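Local coordinates for protein restriction endonuclease AspBHI (Azoarcus sp., PDB 4OC8) that probably binds and cleaves DNA as a modification-dependent restriction endonuclease that assembles as a tetramer, at residues R222-L228 with L356-D361. Numbering follows the deposited sequence.
Sequences RSKAEQL and LTTAQD
R222 meets D361 end-on, NH1 and NH2 both closing on the single oxygen OD2, with NH1 to OD2 at 3.0 Å; the salt bridge lies close to the guanidinium plane, while the carboxylate is turned 35° from it. R222 NH2 also makes a weak bond to L356 O (2.9 Å). A bend at chi3 (-72°) turns the arginine head toward this pair of acceptors. The backbone oxygen of Q227 takes two donors: Q360 N at 2.7 Å, nearly straight at hydrogen, and T358 OG1 at 3.0 Å, in the carbonyl plane on a lone pair. The Q227 side chain crosses T358 at about a right angle, CB and OE1 against it with OE1 nearest CG2, and sets CG above one face of the R222 guanidinium, offset toward its rim. The contact docks helix 224-227 on the turn at T358 between strand 354-357, an outermost strand of the chain's five-stranded sheet in the PDDEXK-type nuclease domain, and helix 359-368. D361 folds back onto the N-cap backbone, OD2 taking T358 N (3.2 Å) as a third donor that fixes the carboxylate for R222. With an alanine in place of D361, R222 would probably lose its charged mate and T358 N this acceptor. Further out, Y344 OH holds R222 NE and V339 N holds Q227 OE1, while P293 of a second subunit packs on R222 and D361. In the S223–E226 capping box that starts helix 224-227, S223 N donates to E226 OE1; the return bond from E226 N to S223 OG is weak.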
ATOM      1  N   ARG A 222       6.942  21.012  -2.564  1.00 56.44           N
ATOM      2  CA  ARG A 222       6.313  21.839  -1.544  1.00 55.21           C
ATOM      3  C   ARG A 222       7.236  22.957  -1.074  1.00 53.45           C
ATOM      4  O   ARG A 222       8.458  22.854  -1.168  1.00 50.03           O
ATOM      5  CB  ARG A 222       5.867  20.989  -0.351  1.00 52.58           C
ATOM      6  CG  ARG A 222       4.532  20.289  -0.534  1.00 44.53           C
ATOM      7  CD  ARG A 222       4.132  19.547   0.729  1.00 49.97           C
ATOM      8  NE  ARG A 222       4.944  18.350   0.939  1.00 52.90           N
ATOM      9  CZ  ARG A 222       4.905  17.606   2.041  1.00 50.28           C
ATOM     10  NH1 ARG A 222       4.099  17.941   3.039  1.00 51.09           N
ATOM     11  NH2 ARG A 222       5.674  16.530   2.147  1.00 42.38           N
ATOM     12  N   SER A 223       6.635  24.029  -0.571  1.00 57.93           N
ATOM     13  CA  SER A 223       7.395  25.136  -0.010  1.00 60.29           C
ATOM     14  C   SER A 223       7.617  24.908   1.480  1.00 62.49           C
ATOM     15  O   SER A 223       7.178  23.904   2.039  1.00 64.50           O
ATOM     16  CB  SER A 223       6.655  26.455  -0.225  1.00 61.46           C
ATOM     17  OG  SER A 223       5.435  26.474   0.496  1.00 52.13           O
ATOM     18  N   LYS A 224       8.298  25.851   2.119  1.00 60.74           N
ATOM     19  CA  LYS A 224       8.552  25.769   3.547  1.00 56.58           C
ATOM     20  C   LYS A 224       7.239  25.878   4.318  1.00 55.32           C
ATOM     21  O   LYS A 224       6.978  25.105   5.243  1.00 55.07           O
ATOM     22  CB  LYS A 224       9.521  26.880   3.960  1.00 58.47           C
ATOM     23  CG  LYS A 224       9.967  26.856   5.414  1.00 58.34           C
ATOM     24  CD  LYS A 224      10.884  28.037   5.697  1.00 62.03           C
ATOM     25  CE  LYS A 224      11.018  28.323   7.183  1.00 60.36           C
ATOM     26  NZ  LYS A 224      11.611  29.674   7.416  1.00 48.77           N
ATOM     27  N   ALA A 225       6.404  26.830   3.917  1.00 45.88           N
ATOM     28  CA  ALA A 225       5.159  27.104   4.625  1.00 50.06           C
ATOM     29  C   ALA A 225       4.212  25.915   4.592  1.00 58.72           C
ATOM     30  O   ALA A 225       3.488  25.655   5.555  1.00 63.97           O
ATOM     31  CB  ALA A 225       4.486  28.329   4.041  1.00 53.78           C
ATOM     32  N   GLU A 226       4.221  25.198   3.474  1.00 56.20           N
ATOM     33  CA  GLU A 226       3.321  24.069   3.283  1.00 57.12           C
ATOM     34  C   GLU A 226       3.708  22.873   4.148  1.00 56.06           C
ATOM     35  O   GLU A 226       2.844  22.119   4.602  1.00 54.67           O
ATOM     36  CB  GLU A 226       3.276  23.672   1.804  1.00 59.80           C
ATOM     37  CG  GLU A 226       2.607  24.708   0.909  1.00 65.61           C
ATOM     38  CD  GLU A 226       2.763  24.401  -0.571  1.00 76.74           C
ATOM     39  OE1 GLU A 226       3.699  23.659  -0.935  1.00 72.30           O
ATOM     40  OE2 GLU A 226       1.949  24.906  -1.372  1.00 85.35           O
ATOM     41  N   GLN A 227       5.008  22.708   4.379  1.00 54.43           N
ATOM     42  CA  GLN A 227       5.513  21.567   5.137  1.00 51.54           C
ATOM     43  C   GLN A 227       5.430  21.791   6.645  1.00 53.60           C
ATOM     44  O   GLN A 227       5.341  20.836   7.416  1.00 54.56           O
ATOM     45  CB  GLN A 227       6.952  21.246   4.728  1.00 43.22           C
ATOM     46  CG  GLN A 227       7.104  20.861   3.266  1.00 43.15           C
ATOM     47  CD  GLN A 227       8.554  20.794   2.824  1.00 44.93           C
ATOM     48  OE1 GLN A 227       9.368  20.100   3.429  1.00 50.76           O
ATOM     49  NE2 GLN A 227       8.884  21.526   1.768  1.00 46.00           N
ATOM     50  N   LEU A 228       5.462  23.055   7.057  1.00 47.77           N
ATOM     51  CA  LEU A 228       5.369  23.397   8.472  1.00 46.42           C
ATOM     52  C   LEU A 228       3.928  23.737   8.842  1.00 55.43           C
ATOM     53  O   LEU A 228       3.150  24.177   7.990  1.00 55.59           O
ATOM     54  CB  LEU A 228       6.291  24.576   8.801  1.00 54.05           C
ATOM     55  CG  LEU A 228       7.769  24.427   8.439  1.00 57.50           C
ATOM     56  CD1 LEU A 228       8.528  25.696   8.784  1.00 49.61           C
ATOM     57  CD2 LEU A 228       8.387  23.219   9.134  1.00 51.16           C
ATOM     58  N   LEU A 356       8.357  11.900   1.857  1.00 41.10           N
ATOM     59  CA  LEU A 356       8.800  12.993   2.712  1.00 38.17           C
ATOM     60  C   LEU A 356       7.703  13.414   3.682  1.00 42.04           C
ATOM     61  O   LEU A 356       6.806  14.180   3.328  1.00 41.77           O
ATOM     62  CB  LEU A 356       9.253  14.194   1.873  1.00 36.85           C
ATOM     63  CG  LEU A 356      10.430  13.980   0.915  1.00 33.80           C
ATOM     64  CD1 LEU A 356      10.599  15.185   0.014  1.00 30.37           C
ATOM     65  CD2 LEU A 356      11.710  13.704   1.690  1.00 43.26           C
ATOM     66  N   THR A 357       7.788  12.912   4.909  1.00 43.00           N
ATOM     67  CA  THR A 357       6.834  13.250   5.953  1.00 37.56           C
ATOM     68  C   THR A 357       7.356  14.423   6.769  1.00 39.73           C
ATOM     69  O   THR A 357       8.246  14.259   7.599  1.00 47.15           O
ATOM     70  CB  THR A 357       6.612  12.061   6.895  1.00 40.44           C
ATOM     71  OG1 THR A 357       6.457  10.866   6.126  1.00 44.89           O
ATOM     72  CG2 THR A 357       5.375  12.273   7.744  1.00 41.77           C
ATOM     73  N   THR A 358       6.800  15.604   6.528  1.00 38.67           N
ATOM     74  CA  THR A 358       7.232  16.810   7.221  1.00 38.88           C
ATOM     75  C   THR A 358       6.341  17.117   8.419  1.00 41.33           C
ATOM     76  O   THR A 358       5.469  16.322   8.768  1.00 46.56           O
ATOM     77  CB  THR A 358       7.253  18.013   6.269  1.00 43.77           C
ATOM     78  OG1 THR A 358       5.916  18.343   5.871  1.00 43.32           O
ATOM     79  CG2 THR A 358       8.079  17.684   5.043  1.00 33.66           C
ATOM     80  N   ALA A 359       6.563  18.271   9.039  1.00 35.23           N
ATOM     81  CA  ALA A 359       5.875  18.630  10.274  1.00 43.73           C
ATOM     82  C   ALA A 359       4.352  18.671  10.126  1.00 48.39           C
ATOM     83  O   ALA A 359       3.623  18.153  10.979  1.00 48.73           O
ATOM     84  CB  ALA A 359       6.396  19.956  10.804  1.00 48.61           C
ATOM     85  N   GLN A 360       3.877  19.288   9.047  1.00 46.57           N
ATOM     86  CA  GLN A 360       2.447  19.353   8.776  1.00 47.68           C
ATOM     87  C   GLN A 360       1.870  17.941   8.672  1.00 46.72           C
ATOM     88  O   GLN A 360       0.786  17.652   9.191  1.00 46.35           O
ATOM     89  CB  GLN A 360       2.182  20.142   7.491  1.00 42.78           C
ATOM     90  CG  GLN A 360       0.712  20.281   7.140  1.00 46.29           C
ATOM     91  CD  GLN A 360      -0.120  20.797   8.299  1.00 55.47           C
ATOM     92  OE1 GLN A 360       0.243  21.774   8.953  1.00 60.35           O
ATOM     93  NE2 GLN A 360      -1.239  20.133   8.565  1.00 61.35           N
ATOM     94  N   ASP A 361       2.619  17.061   8.020  1.00 40.61           N
ATOM     95  CA  ASP A 361       2.202  15.679   7.857  1.00 38.22           C
ATOM     96  C   ASP A 361       2.102  14.971   9.205  1.00 43.97           C
ATOM     97  O   ASP A 361       1.161  14.212   9.451  1.00 50.31           O
ATOM     98  CB  ASP A 361       3.152  14.946   6.911  1.00 38.08           C
ATOM     99  CG  ASP A 361       3.109  15.506   5.499  1.00 49.98           C
ATOM    100  OD1 ASP A 361       2.021  15.957   5.078  1.00 64.26           O
ATOM    101  OD2 ASP A 361       4.152  15.501   4.811  1.00 41.21           O
TER